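Local coordinates for protein ORF14 (Streptomyces clavuligerus, PDB 2WPX) that binds acetyl-CoA and is probably an acyltransferase of the tandem GNAT type, from the clavulanic acid biosynthesis pathway, at residues L74-P79 with P83-D88; G172-P177 with L284-L289; L280-K285 with A318-E323. One frame throughout, in Å; residues are numbered along the deposited sequence.

Reading from the N terminus, contact 1 comes first: a short turn between 74-79 and 83-88 closes a beta hairpin in the first GNAT region, close to the bound acetyl-CoA. Only after it does contact 2 open, on the loop 172-177 that follows strand 149-162; its loop of 106 residues closes on helix 280-295. Contact 3 starts from that same helix, sharing Leu284 and Lys285 with contact 2, and closes 32 residues later, where helix 311-319 runs out. Contacts 2 and 3 have centres 9 Å apart and touch, for instance Val173 against Leu283, whereas contact 1 lies across the chain's centre, about 38 Å from contact 2 and 33 Å from contact 3, between centres.

Contact 1: L74-P79 with P83-D88; sequences LRLALP and PTARVD
Ala77 and Arg86 face each other as an antiparallel hydrogen-bonded pair, and their side chains share one face of the sheet. Ala77 N reaches Arg86 O at 2.8 Å, and Arg86 N returns to Ala77 O at 3.0 Å. Above this pair Arg86 folds back over its neighbour: CG is anti to the backbone N (chi1 167°), and a bend at chi3 lays one guanidinium face over the Ala77 methyl, with NH1 3.4 Å from Ala77 CB. The guanidinium edge is held by Asp88, whose OD2 takes NH1 in a 2.6 Å salt bridge on its syn side, roughly in the guanidinium plane. That bond is bent (138°) and probably limits, rather than fixes, the turning of the guanidinium. Asp88 OD1 also comes within 3.3 Å of Ala77 CB. Further along, Pro79 packs its ring carbon CD 3.4 Å from Thr84 O, a carbonyl hydrogen-bonded by Arg118. On the reverse face, Leu76 CD2 meets Val87 CG2 at 3.8 Å and Leu78 CD1 rests on Ala85 CB; Leu76 and Leu74 continue this apolar layer onto helix 101-115. Asp88 N, bonded to Arg75 O, marks the corner where the chain turns toward the acetyl-CoA-binding residue Leu90. This is a beta hairpin of the GNAT fold, its second strand leading into the cofactor site.

Contact 2: G172-P177 with L284-L289; sequences GVPAVP and LKLANL
Leu286 points its CB from helix 280-295 toward the loop 172-177, and CG follows anti to the carbonyl carbon (chi1 -78°), beside the backbone N. From CG the branch ending in CD1 does the touching: it lies 3.9 Å from Pro174 CD and 4.0 Å from Pro174 CG, so the methyl rests against the CG-CD edge of the proline ring, the two side chains crossing at about a right angle. Elsewhere the leucine packs on Pro168 and Leu169, earlier in the same connecting loop. This loop joins strand 149-162 to strand 180-185, which pairs with strand 234-242; here it lies against helix 280-295, part of the second GNAT region of the tandem protein, at Leu286 and Ala287. One residue before the proline, Val173 makes the second touch. Its CG1, anti to the backbone N, stands over the backbone N and the CB of Ala287, 4.0 Å from Ala287 N and 4.1 Å from Ala287 CB, while CG2 is turned to Leu286 O at a longer 4.3 Å. Val173 also rests on Leu283 and Glu290, one turn before and one turn after Ala287, and Ala287 meets Thr238 of strand 234-242.

Contact 3: L280-K285 with A318-E323; sequences LGTLLK and AALGFE
Leu320 is the residue that reaches helix 280-295, and it does so just as helix 311-319 ends. Ahead of it, Ala318 contributes through its backbone: its O accepts the N-H of Gly321 at 2.8 Å, drawing the chain round at the end of the helix. Leu320 itself aims CB at the other helix and splits its two methyls between two residues one turn apart. CD2 drops onto the aliphatic part of Lys285, 3.5 Å from CB and 3.6 Å from CD, while CD1 comes up to the CG2 methyl of Thr282 at 4.2 Å. Thr282 can offer that methyl because its CG2 is anti to the backbone N, with OG1 placed beside that N. The lysine's chain bends at chi3 and chi4, and NZ finds its hydrogen bond with Thr269, so the carbon stem forms the apolar surface here. Next, Gly321 has a positive phi of 102° and closes a Schellman motif. Phe322 touches Gln266 of strand 263-271, and Glu323 begins strand 323-334 with a salt bridge to Arg165. Leu320 thus bridges from the C-terminal end of helix 311-319 to helix 280-295, where Thr282 packs on Val316 and Lys285 touches Met313, Val316, Asn317 and, on strand 263-271, Gln266.

Contact 1: L74-P79 with P83-D88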
ATOM      1  N   LEU A  74      12.719   9.167  -8.678  1.00 13.05           N
ATOM      2  CA  LEU A  74      11.330   9.524  -8.927  1.00 13.36           C
ATOM      3  C   LEU A  74      10.604   8.368  -9.593  1.00 12.53           C
ATOM      4  O   LEU A  74      11.071   7.891 -10.580  1.00 13.80           O
ATOM      5  CB  LEU A  74      11.285  10.703  -9.901  1.00 13.39           C
ATOM      6  CG  LEU A  74       9.937  11.073 -10.523  1.00 12.37           C
ATOM      7  CD1 LEU A  74       9.040  11.741  -9.496  1.00 10.81           C
ATOM      8  CD2 LEU A  74      10.163  11.982 -11.760  1.00  9.35           C
ATOM      9  N   ARG A  75       9.457   7.948  -9.098  1.00 12.39           N
ATOM     10  CA  ARG A  75       8.740   6.855  -9.755  1.00 12.33           C
ATOM     11  C   ARG A  75       7.313   7.299 -10.003  1.00 12.91           C
ATOM     12  O   ARG A  75       6.628   7.725  -9.076  1.00 14.53           O
ATOM     13  CB  ARG A  75       8.742   5.595  -8.870  1.00 12.56           C
ATOM     14  CG  ARG A  75      10.163   5.096  -8.434  1.00 11.64           C
ATOM     15  CD  ARG A  75      10.145   3.555  -8.029  1.00 14.37           C
ATOM     16  NE  ARG A  75       9.642   2.666  -9.102  1.00 13.04           N
ATOM     17  CZ  ARG A  75       9.260   1.413  -8.884  1.00 15.33           C
ATOM     18  NH1 ARG A  75       9.357   0.912  -7.657  1.00 15.64           N
ATOM     19  NH2 ARG A  75       8.791   0.665  -9.873  1.00 14.97           N
ATOM     20  N   LEU A  76       6.866   7.208 -11.254  1.00 13.15           N
ATOM     21  CA  LEU A  76       5.484   7.472 -11.586  1.00 13.73           C
ATOM     22  C   LEU A  76       4.751   6.220 -11.923  1.00 14.31           C
ATOM     23  O   LEU A  76       5.301   5.333 -12.564  1.00 14.92           O
ATOM     24  CB  LEU A  76       5.376   8.370 -12.805  1.00 13.10           C
ATOM     25  CG  LEU A  76       5.740   9.823 -12.564  1.00 14.81           C
ATOM     26  CD1 LEU A  76       5.126  10.626 -13.679  1.00 15.30           C
ATOM     27  CD2 LEU A  76       5.316  10.333 -11.174  1.00 13.32           C
ATOM     28  N   ALA A  77       3.481   6.167 -11.560  1.00 15.00           N
ATOM     29  CA  ALA A  77       2.621   5.061 -12.030  1.00 15.15           C
ATOM     30  C   ALA A  77       1.580   5.702 -12.885  1.00 15.30           C
ATOM     31  O   ALA A  77       0.984   6.698 -12.493  1.00 14.63           O
ATOM     32  CB  ALA A  77       1.977   4.287 -10.836  1.00 14.63           C
ATOM     33  N   LEU A  78       1.384   5.157 -14.076  1.00 16.23           N
ATOM     34  CA  LEU A  78       0.428   5.738 -15.011  1.00 18.49           C
ATOM     35  C   LEU A  78      -0.695   4.754 -15.232  1.00 18.50           C
ATOM     36  O   LEU A  78      -0.519   3.771 -15.956  1.00 20.46           O
ATOM     37  CB  LEU A  78       1.091   6.071 -16.371  1.00 19.03           C
ATOM     38  CG  LEU A  78       2.227   7.114 -16.443  1.00 19.42           C
ATOM     39  CD1 LEU A  78       1.936   8.420 -15.756  1.00 20.30           C
ATOM     40  CD2 LEU A  78       3.507   6.538 -15.977  1.00 18.17           C
ATOM     41  N   PRO A  79      -1.857   5.000 -14.623  1.00 18.53           N
ATOM     42  CA  PRO A  79      -3.006   4.127 -14.914  1.00 18.31           C
ATOM     43  C   PRO A  79      -3.430   4.242 -16.390  1.00 18.51           C
ATOM     44  O   PRO A  79      -3.710   5.349 -16.885  1.00 18.46           O
ATOM     45  CB  PRO A  79      -4.112   4.699 -14.011  1.00 18.90           C
ATOM     46  CG  PRO A  79      -3.387   5.594 -13.006  1.00 19.25           C
ATOM     47  CD  PRO A  79      -2.218   6.126 -13.748  1.00 17.14           C
ATOM     48  N   PRO A  83      -6.376  10.286 -16.890  1.00 20.96           N
ATOM     49  CA  PRO A  83      -5.762  11.607 -16.976  1.00 21.52           C
ATOM     50  C   PRO A  83      -4.774  11.897 -15.809  1.00 20.25           C
ATOM     51  O   PRO A  83      -4.257  12.997 -15.690  1.00 21.68           O
ATOM     52  CB  PRO A  83      -6.993  12.529 -16.894  1.00 21.24           C
ATOM     53  CG  PRO A  83      -7.895  11.768 -15.942  1.00 19.59           C
ATOM     54  CD  PRO A  83      -7.802  10.378 -16.511  1.00 21.94           C
ATOM     55  N   THR A  84      -4.495  10.905 -15.002  1.00 20.44           N
ATOM     56  CA  THR A  84      -3.681  11.070 -13.805  1.00 20.25           C
ATOM     57  C   THR A  84      -2.289  10.445 -13.888  1.00 18.69           C
ATOM     58  O   THR A  84      -2.076   9.428 -14.552  1.00 18.20           O
ATOM     59  CB  THR A  84      -4.401  10.350 -12.642  1.00 20.87           C
ATOM     60  OG1 THR A  84      -5.389  11.249 -12.101  1.00 24.81           O
ATOM     61  CG2 THR A  84      -3.440  10.005 -11.581  1.00 22.81           C
ATOM     62  N   ALA A  85      -1.346  11.046 -13.189  1.00 17.35           N
ATOM     63  CA  ALA A  85      -0.071  10.409 -12.965  1.00 16.00           C
ATOM     64  C   ALA A  85       0.199  10.424 -11.471  1.00 15.04           C
ATOM     65  O   ALA A  85       0.198  11.501 -10.853  1.00 14.99           O
ATOM     66  CB  ALA A  85       0.994  11.135 -13.680  1.00 15.64           C
ATOM     67  N   ARG A  86       0.455   9.243 -10.913  1.00 14.10           N
ATOM     68  CA  ARG A  86       0.623   9.078  -9.512  1.00 15.12           C
ATOM     69  C   ARG A  86       2.120   8.967  -9.107  1.00 14.94           C
ATOM     70  O   ARG A  86       2.875   8.157  -9.673  1.00 14.58           O
ATOM     71  CB  ARG A  86      -0.093   7.833  -9.069  1.00 16.10           C
ATOM     72  CG  ARG A  86       0.322   7.445  -7.684  1.00 20.35           C
ATOM     73  CD  ARG A  86      -0.672   6.482  -7.059  1.00 27.18           C
ATOM     74  NE  ARG A  86      -1.297   5.573  -8.037  1.00 30.12           N
ATOM     75  CZ  ARG A  86      -0.785   4.387  -8.375  1.00 30.09           C
ATOM     76  NH1 ARG A  86       0.373   4.021  -7.829  1.00 28.33           N
ATOM     77  NH2 ARG A  86      -1.409   3.585  -9.256  1.00 24.72           N
ATOM     78  N   VAL A  87       2.517   9.749  -8.105  1.00 13.84           N
ATOM     79  CA  VAL A  87       3.892   9.698  -7.645  1.00 14.26           C
ATOM     80  C   VAL A  87       4.093   8.562  -6.691  1.00 15.55           C
ATOM     81  O   VAL A  87       3.729   8.671  -5.552  1.00 16.54           O
ATOM     82  CB  VAL A  87       4.349  11.034  -7.005  1.00 13.73           C
ATOM     83  CG1 VAL A  87       5.798  10.931  -6.547  1.00 13.69           C
ATOM     84  CG2 VAL A  87       4.207  12.150  -8.043  1.00 10.76           C
ATOM     85  N   ASP A  88       4.671   7.450  -7.148  1.00 16.63           N
ATOM     86  CA  ASP A  88       4.784   6.316  -6.250  1.00 18.23           C
ATOM     87  C   ASP A  88       6.040   6.448  -5.409  1.00 17.62           C
ATOM     88  O   ASP A  88       6.154   5.795  -4.384  1.00 18.21           O
ATOM     89  CB  ASP A  88       4.812   5.015  -7.007  1.00 20.04           C
ATOM     90  CG  ASP A  88       3.433   4.425  -7.189  1.00 26.85           C
ATOM     91  OD1 ASP A  88       3.353   3.415  -7.916  1.00 33.73           O
ATOM     92  OD2 ASP A  88       2.431   4.901  -6.576  1.00 29.98           O
TER

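Contact 2: G172-P177 with L284-L289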
ATOM      1  N   GLY A 172      -8.143 -16.808  22.269  1.00 24.76           N
ATOM      2  CA  GLY A 172      -8.479 -17.647  21.116  1.00 23.49           C
ATOM      3  C   GLY A 172      -9.265 -16.936  20.039  1.00 21.13           C
ATOM      4  O   GLY A 172      -9.372 -15.730  20.031  1.00 21.89           O
ATOM      5  N   VAL A 173      -9.836 -17.694  19.137  1.00 19.82           N
ATOM      6  CA  VAL A 173     -10.656 -17.150  18.062  1.00 17.88           C
ATOM      7  C   VAL A 173     -12.127 -17.372  18.455  1.00 18.47           C
ATOM      8  O   VAL A 173     -12.508 -18.428  18.964  1.00 17.93           O
ATOM      9  CB  VAL A 173     -10.330 -17.931  16.750  1.00 18.66           C
ATOM     10  CG1 VAL A 173     -11.102 -17.395  15.500  1.00 18.97           C
ATOM     11  CG2 VAL A 173      -8.811 -17.961  16.460  1.00 16.97           C
ATOM     12  N   PRO A 174     -12.983 -16.390  18.191  1.00 18.96           N
ATOM     13  CA  PRO A 174     -14.409 -16.450  18.521  1.00 19.06           C
ATOM     14  C   PRO A 174     -15.080 -17.536  17.644  1.00 19.85           C
ATOM     15  O   PRO A 174     -14.524 -17.921  16.567  1.00 17.97           O
ATOM     16  CB  PRO A 174     -14.928 -15.077  18.069  1.00 18.13           C
ATOM     17  CG  PRO A 174     -13.675 -14.254  17.825  1.00 18.79           C
ATOM     18  CD  PRO A 174     -12.659 -15.206  17.382  1.00 18.15           C
ATOM     19  N   ALA A 175     -16.255 -17.993  18.103  1.00 20.03           N
ATOM     20  CA  ALA A 175     -17.065 -18.997  17.405  1.00 20.57           C
ATOM     21  C   ALA A 175     -17.607 -18.432  16.098  1.00 21.03           C
ATOM     22  O   ALA A 175     -17.910 -17.246  15.990  1.00 21.72           O
ATOM     23  CB  ALA A 175     -18.215 -19.431  18.293  1.00 20.58           C
ATOM     24  N   VAL A 176     -17.689 -19.287  15.101  1.00 20.77           N
ATOM     25  CA  VAL A 176     -18.379 -19.004  13.856  1.00 21.47           C
ATOM     26  C   VAL A 176     -19.894 -19.035  14.054  1.00 22.59           C
ATOM     27  O   VAL A 176     -20.462 -19.978  14.594  1.00 23.11           O
ATOM     28  CB  VAL A 176     -17.959 -20.070  12.790  1.00 21.63           C
ATOM     29  CG1 VAL A 176     -18.419 -19.700  11.390  1.00 21.67           C
ATOM     30  CG2 VAL A 176     -16.415 -20.282  12.852  1.00 20.74           C
ATOM     31  N   PRO A 177     -20.563 -17.965  13.643  1.00 23.22           N
ATOM     32  CA  PRO A 177     -22.015 -17.876  13.808  1.00 23.24           C
ATOM     33  C   PRO A 177     -22.735 -18.963  13.002  1.00 23.91           C
ATOM     34  O   PRO A 177     -22.257 -19.355  11.933  1.00 22.51           O
ATOM     35  CB  PRO A 177     -22.357 -16.494  13.240  1.00 23.41           C
ATOM     36  CG  PRO A 177     -21.099 -15.921  12.676  1.00 21.88           C
ATOM     37  CD  PRO A 177     -19.943 -16.681  13.291  1.00 21.94           C
ATOM     38  N   LEU A 284     -13.098 -12.807  11.149  1.00 15.74           N
ATOM     39  CA  LEU A 284     -12.201 -12.886  10.024  1.00 14.81           C
ATOM     40  C   LEU A 284     -10.740 -12.409  10.349  1.00 14.88           C
ATOM     41  O   LEU A 284      -9.786 -13.114  10.056  1.00 14.57           O
ATOM     42  CB  LEU A 284     -12.820 -12.157   8.819  1.00 14.31           C
ATOM     43  CG  LEU A 284     -13.924 -12.947   8.103  1.00 15.64           C
ATOM     44  CD1 LEU A 284     -14.497 -12.117   6.971  1.00 15.91           C
ATOM     45  CD2 LEU A 284     -13.448 -14.320   7.546  1.00 12.39           C
ATOM     46  N   LYS A 285     -10.561 -11.256  10.977  1.00 15.95           N
ATOM     47  CA  LYS A 285      -9.184 -10.802  11.263  1.00 16.87           C
ATOM     48  C   LYS A 285      -8.449 -11.706  12.215  1.00 16.39           C
ATOM     49  O   LYS A 285      -7.249 -11.970  12.023  1.00 15.55           O
ATOM     50  CB  LYS A 285      -9.126  -9.368  11.787  1.00 18.14           C
ATOM     51  CG  LYS A 285      -9.530  -8.363  10.781  1.00 18.81           C
ATOM     52  CD  LYS A 285      -9.663  -7.050  11.502  1.00 24.05           C
ATOM     53  CE  LYS A 285      -9.192  -5.900  10.631  1.00 26.55           C
ATOM     54  NZ  LYS A 285     -10.354  -5.570   9.831  1.00 26.31           N
ATOM     55  N   LEU A 286      -9.170 -12.201  13.231  1.00 17.35           N
ATOM     56  CA  LEU A 286      -8.547 -13.041  14.234  1.00 17.56           C
ATOM     57  C   LEU A 286      -8.263 -14.407  13.669  1.00 17.19           C
ATOM     58  O   LEU A 286      -7.181 -14.946  13.916  1.00 17.92           O
ATOM     59  CB  LEU A 286      -9.395 -13.156  15.478  1.00 19.26           C
ATOM     60  CG  LEU A 286      -9.282 -11.924  16.355  1.00 19.08           C
ATOM     61  CD1 LEU A 286     -10.391 -12.055  17.356  1.00 18.44           C
ATOM     62  CD2 LEU A 286      -7.934 -11.870  17.067  1.00 13.04           C
ATOM     63  N   ALA A 287      -9.197 -14.975  12.904  1.00 15.97           N
ATOM     64  CA  ALA A 287      -8.913 -16.280  12.289  1.00 15.82           C
ATOM     65  C   ALA A 287      -7.770 -16.148  11.281  1.00 14.91           C
ATOM     66  O   ALA A 287      -6.894 -16.999  11.246  1.00 15.61           O
ATOM     67  CB  ALA A 287     -10.206 -16.888  11.581  1.00 14.97           C
ATOM     68  N   ASN A 288      -7.781 -15.101  10.450  1.00 14.46           N
ATOM     69  CA  ASN A 288      -6.670 -14.914   9.489  1.00 15.36           C
ATOM     70  C   ASN A 288      -5.316 -14.645  10.163  1.00 15.70           C
ATOM     71  O   ASN A 288      -4.289 -15.084   9.671  1.00 16.25           O
ATOM     72  CB  ASN A 288      -6.954 -13.793   8.495  1.00 14.84           C
ATOM     73  CG  ASN A 288      -6.309 -14.050   7.116  1.00 16.65           C
ATOM     74  OD1 ASN A 288      -5.806 -13.114   6.470  1.00 20.26           O
ATOM     75  ND2 ASN A 288      -6.328 -15.314   6.661  1.00 10.39           N
ATOM     76  N   LEU A 289      -5.314 -13.905  11.267  1.00 15.43           N
ATOM     77  CA  LEU A 289      -4.066 -13.675  11.970  1.00 16.17           C
ATOM     78  C   LEU A 289      -3.534 -15.007  12.508  1.00 16.34           C
ATOM     79  O   LEU A 289      -2.362 -15.320  12.410  1.00 17.07           O
ATOM     80  CB  LEU A 289      -4.222 -12.646  13.083  1.00 16.89           C
ATOM     81  CG  LEU A 289      -2.923 -12.266  13.850  1.00 18.84           C
ATOM     82  CD1 LEU A 289      -1.982 -11.571  12.937  1.00 17.92           C
ATOM     83  CD2 LEU A 289      -3.160 -11.407  15.108  1.00 15.53           C
TER

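Contact 3: L280-K285 with A318-E323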
ATOM      1  N   LEU A 280     -18.587 -10.664  11.680  1.00 16.81           N
ATOM      2  CA  LEU A 280     -17.693 -11.270  10.692  1.00 16.05           C
ATOM      3  C   LEU A 280     -16.310 -10.607  10.624  1.00 15.48           C
ATOM      4  O   LEU A 280     -15.296 -11.278  10.531  1.00 15.22           O
ATOM      5  CB  LEU A 280     -18.361 -11.216   9.326  1.00 15.97           C
ATOM      6  CG  LEU A 280     -19.186 -12.440   8.962  1.00 16.01           C
ATOM      7  CD1 LEU A 280     -19.488 -13.324  10.149  1.00 17.12           C
ATOM      8  CD2 LEU A 280     -20.404 -12.119   8.144  1.00 15.37           C
ATOM      9  N   GLY A 281     -16.242  -9.298  10.746  1.00 16.26           N
ATOM     10  CA  GLY A 281     -14.917  -8.646  10.597  1.00 16.67           C
ATOM     11  C   GLY A 281     -13.928  -8.976  11.702  1.00 17.29           C
ATOM     12  O   GLY A 281     -12.739  -9.181  11.449  1.00 16.43           O
ATOM     13  N   THR A 282     -14.411  -8.992  12.950  1.00 18.13           N
ATOM     14  CA  THR A 282     -13.590  -9.477  14.047  1.00 18.70           C
ATOM     15  C   THR A 282     -13.226 -10.950  13.863  1.00 17.28           C
ATOM     16  O   THR A 282     -12.102 -11.333  14.036  1.00 17.01           O
ATOM     17  CB  THR A 282     -14.276  -9.232  15.395  1.00 20.47           C
ATOM     18  OG1 THR A 282     -14.457  -7.813  15.550  1.00 24.88           O
ATOM     19  CG2 THR A 282     -13.395  -9.718  16.530  1.00 21.02           C
ATOM     20  N   LEU A 283     -14.184 -11.782  13.498  1.00 17.58           N
ATOM     21  CA  LEU A 283     -13.896 -13.203  13.402  1.00 17.49           C
ATOM     22  C   LEU A 283     -12.868 -13.419  12.308  1.00 16.23           C
ATOM     23  O   LEU A 283     -11.905 -14.120  12.495  1.00 17.99           O
ATOM     24  CB  LEU A 283     -15.158 -13.993  13.057  1.00 17.68           C
ATOM     25  CG  LEU A 283     -14.880 -15.404  12.534  1.00 18.03           C
ATOM     26  CD1 LEU A 283     -14.421 -16.310  13.663  1.00 17.11           C
ATOM     27  CD2 LEU A 283     -16.114 -15.958  11.859  1.00 18.76           C
ATOM     28  N   LEU A 284     -13.098 -12.807  11.149  1.00 15.74           N
ATOM     29  CA  LEU A 284     -12.201 -12.886  10.024  1.00 14.81           C
ATOM     30  C   LEU A 284     -10.740 -12.409  10.349  1.00 14.88           C
ATOM     31  O   LEU A 284      -9.786 -13.114  10.056  1.00 14.57           O
ATOM     32  CB  LEU A 284     -12.820 -12.157   8.819  1.00 14.31           C
ATOM     33  CG  LEU A 284     -13.924 -12.947   8.103  1.00 15.64           C
ATOM     34  CD1 LEU A 284     -14.497 -12.117   6.971  1.00 15.91           C
ATOM     35  CD2 LEU A 284     -13.448 -14.320   7.546  1.00 12.39           C
ATOM     36  N   LYS A 285     -10.561 -11.256  10.977  1.00 15.95           N
ATOM     37  CA  LYS A 285      -9.184 -10.802  11.263  1.00 16.87           C
ATOM     38  C   LYS A 285      -8.449 -11.706  12.215  1.00 16.39           C
ATOM     39  O   LYS A 285      -7.249 -11.970  12.023  1.00 15.55           O
ATOM     40  CB  LYS A 285      -9.126  -9.368  11.787  1.00 18.14           C
ATOM     41  CG  LYS A 285      -9.530  -8.363  10.781  1.00 18.81           C
ATOM     42  CD  LYS A 285      -9.663  -7.050  11.502  1.00 24.05           C
ATOM     43  CE  LYS A 285      -9.192  -5.900  10.631  1.00 26.55           C
ATOM     44  NZ  LYS A 285     -10.354  -5.570   9.831  1.00 26.31           N
ATOM     45  N   ALA A 318      -9.098  -1.428  16.270  1.00 13.34           N
ATOM     46  CA  ALA A 318      -8.801  -0.948  17.619  1.00 14.33           C
ATOM     47  C   ALA A 318      -9.043  -1.997  18.685  1.00 16.59           C
ATOM     48  O   ALA A 318      -8.153  -2.248  19.525  1.00 18.29           O
ATOM     49  CB  ALA A 318      -9.610   0.357  17.955  1.00 13.38           C
ATOM     50  N   ALA A 319     -10.221  -2.624  18.661  1.00 17.83           N
ATOM     51  CA  ALA A 319     -10.514  -3.751  19.610  1.00 19.59           C
ATOM     52  C   ALA A 319      -9.399  -4.756  19.543  1.00 19.66           C
ATOM     53  O   ALA A 319      -9.164  -5.474  20.486  1.00 22.18           O
ATOM     54  CB  ALA A 319     -11.838  -4.480  19.249  1.00 19.14           C
ATOM     55  N   LEU A 320      -8.738  -4.851  18.406  1.00 18.89           N
ATOM     56  CA  LEU A 320      -7.772  -5.937  18.242  1.00 19.93           C
ATOM     57  C   LEU A 320      -6.361  -5.500  18.675  1.00 20.52           C
ATOM     58  O   LEU A 320      -5.422  -6.273  18.560  1.00 21.08           O
ATOM     59  CB  LEU A 320      -7.716  -6.388  16.777  1.00 20.12           C
ATOM     60  CG  LEU A 320      -8.610  -7.558  16.330  1.00 22.47           C
ATOM     61  CD1 LEU A 320     -10.027  -7.224  16.687  1.00 20.73           C
ATOM     62  CD2 LEU A 320      -8.479  -7.817  14.852  1.00 20.21           C
ATOM     63  N   GLY A 321      -6.202  -4.248  19.130  1.00 19.69           N
ATOM     64  CA  GLY A 321      -4.881  -3.773  19.540  1.00 19.93           C
ATOM     65  C   GLY A 321      -4.194  -2.872  18.500  1.00 19.00           C
ATOM     66  O   GLY A 321      -3.092  -2.353  18.752  1.00 19.57           O
ATOM     67  N   PHE A 322      -4.813  -2.688  17.331  1.00 15.87           N
ATOM     68  CA  PHE A 322      -4.220  -1.798  16.351  1.00 15.19           C
ATOM     69  C   PHE A 322      -4.214  -0.343  16.914  1.00 16.57           C
ATOM     70  O   PHE A 322      -5.200   0.089  17.485  1.00 16.28           O
ATOM     71  CB  PHE A 322      -4.920  -1.871  14.981  1.00 12.96           C
ATOM     72  CG  PHE A 322      -4.439  -2.997  14.090  1.00 11.52           C
ATOM     73  CD1 PHE A 322      -5.114  -4.222  14.053  1.00 10.60           C
ATOM     74  CD2 PHE A 322      -3.333  -2.824  13.272  1.00 12.67           C
ATOM     75  CE1 PHE A 322      -4.714  -5.229  13.224  1.00 14.42           C
ATOM     76  CE2 PHE A 322      -2.896  -3.831  12.418  1.00 10.72           C
ATOM     77  CZ  PHE A 322      -3.565  -5.046  12.397  1.00 12.65           C
ATOM     78  N   GLU A 323      -3.087   0.375  16.764  1.00 17.08           N
ATOM     79  CA  GLU A 323      -2.989   1.764  17.224  1.00 17.85           C
ATOM     80  C   GLU A 323      -2.633   2.681  16.062  1.00 16.58           C
ATOM     81  O   GLU A 323      -1.695   2.422  15.302  1.00 16.86           O
ATOM     82  CB  GLU A 323      -1.984   1.913  18.376  1.00 19.80           C
ATOM     83  CG  GLU A 323      -2.344   1.075  19.576  1.00 21.88           C
ATOM     84  CD  GLU A 323      -1.304   1.137  20.718  1.00 31.10           C
ATOM     85  OE1 GLU A 323      -0.113   0.856  20.490  1.00 31.50           O
ATOM     86  OE2 GLU A 323      -1.692   1.455  21.863  1.00 32.69           O
TER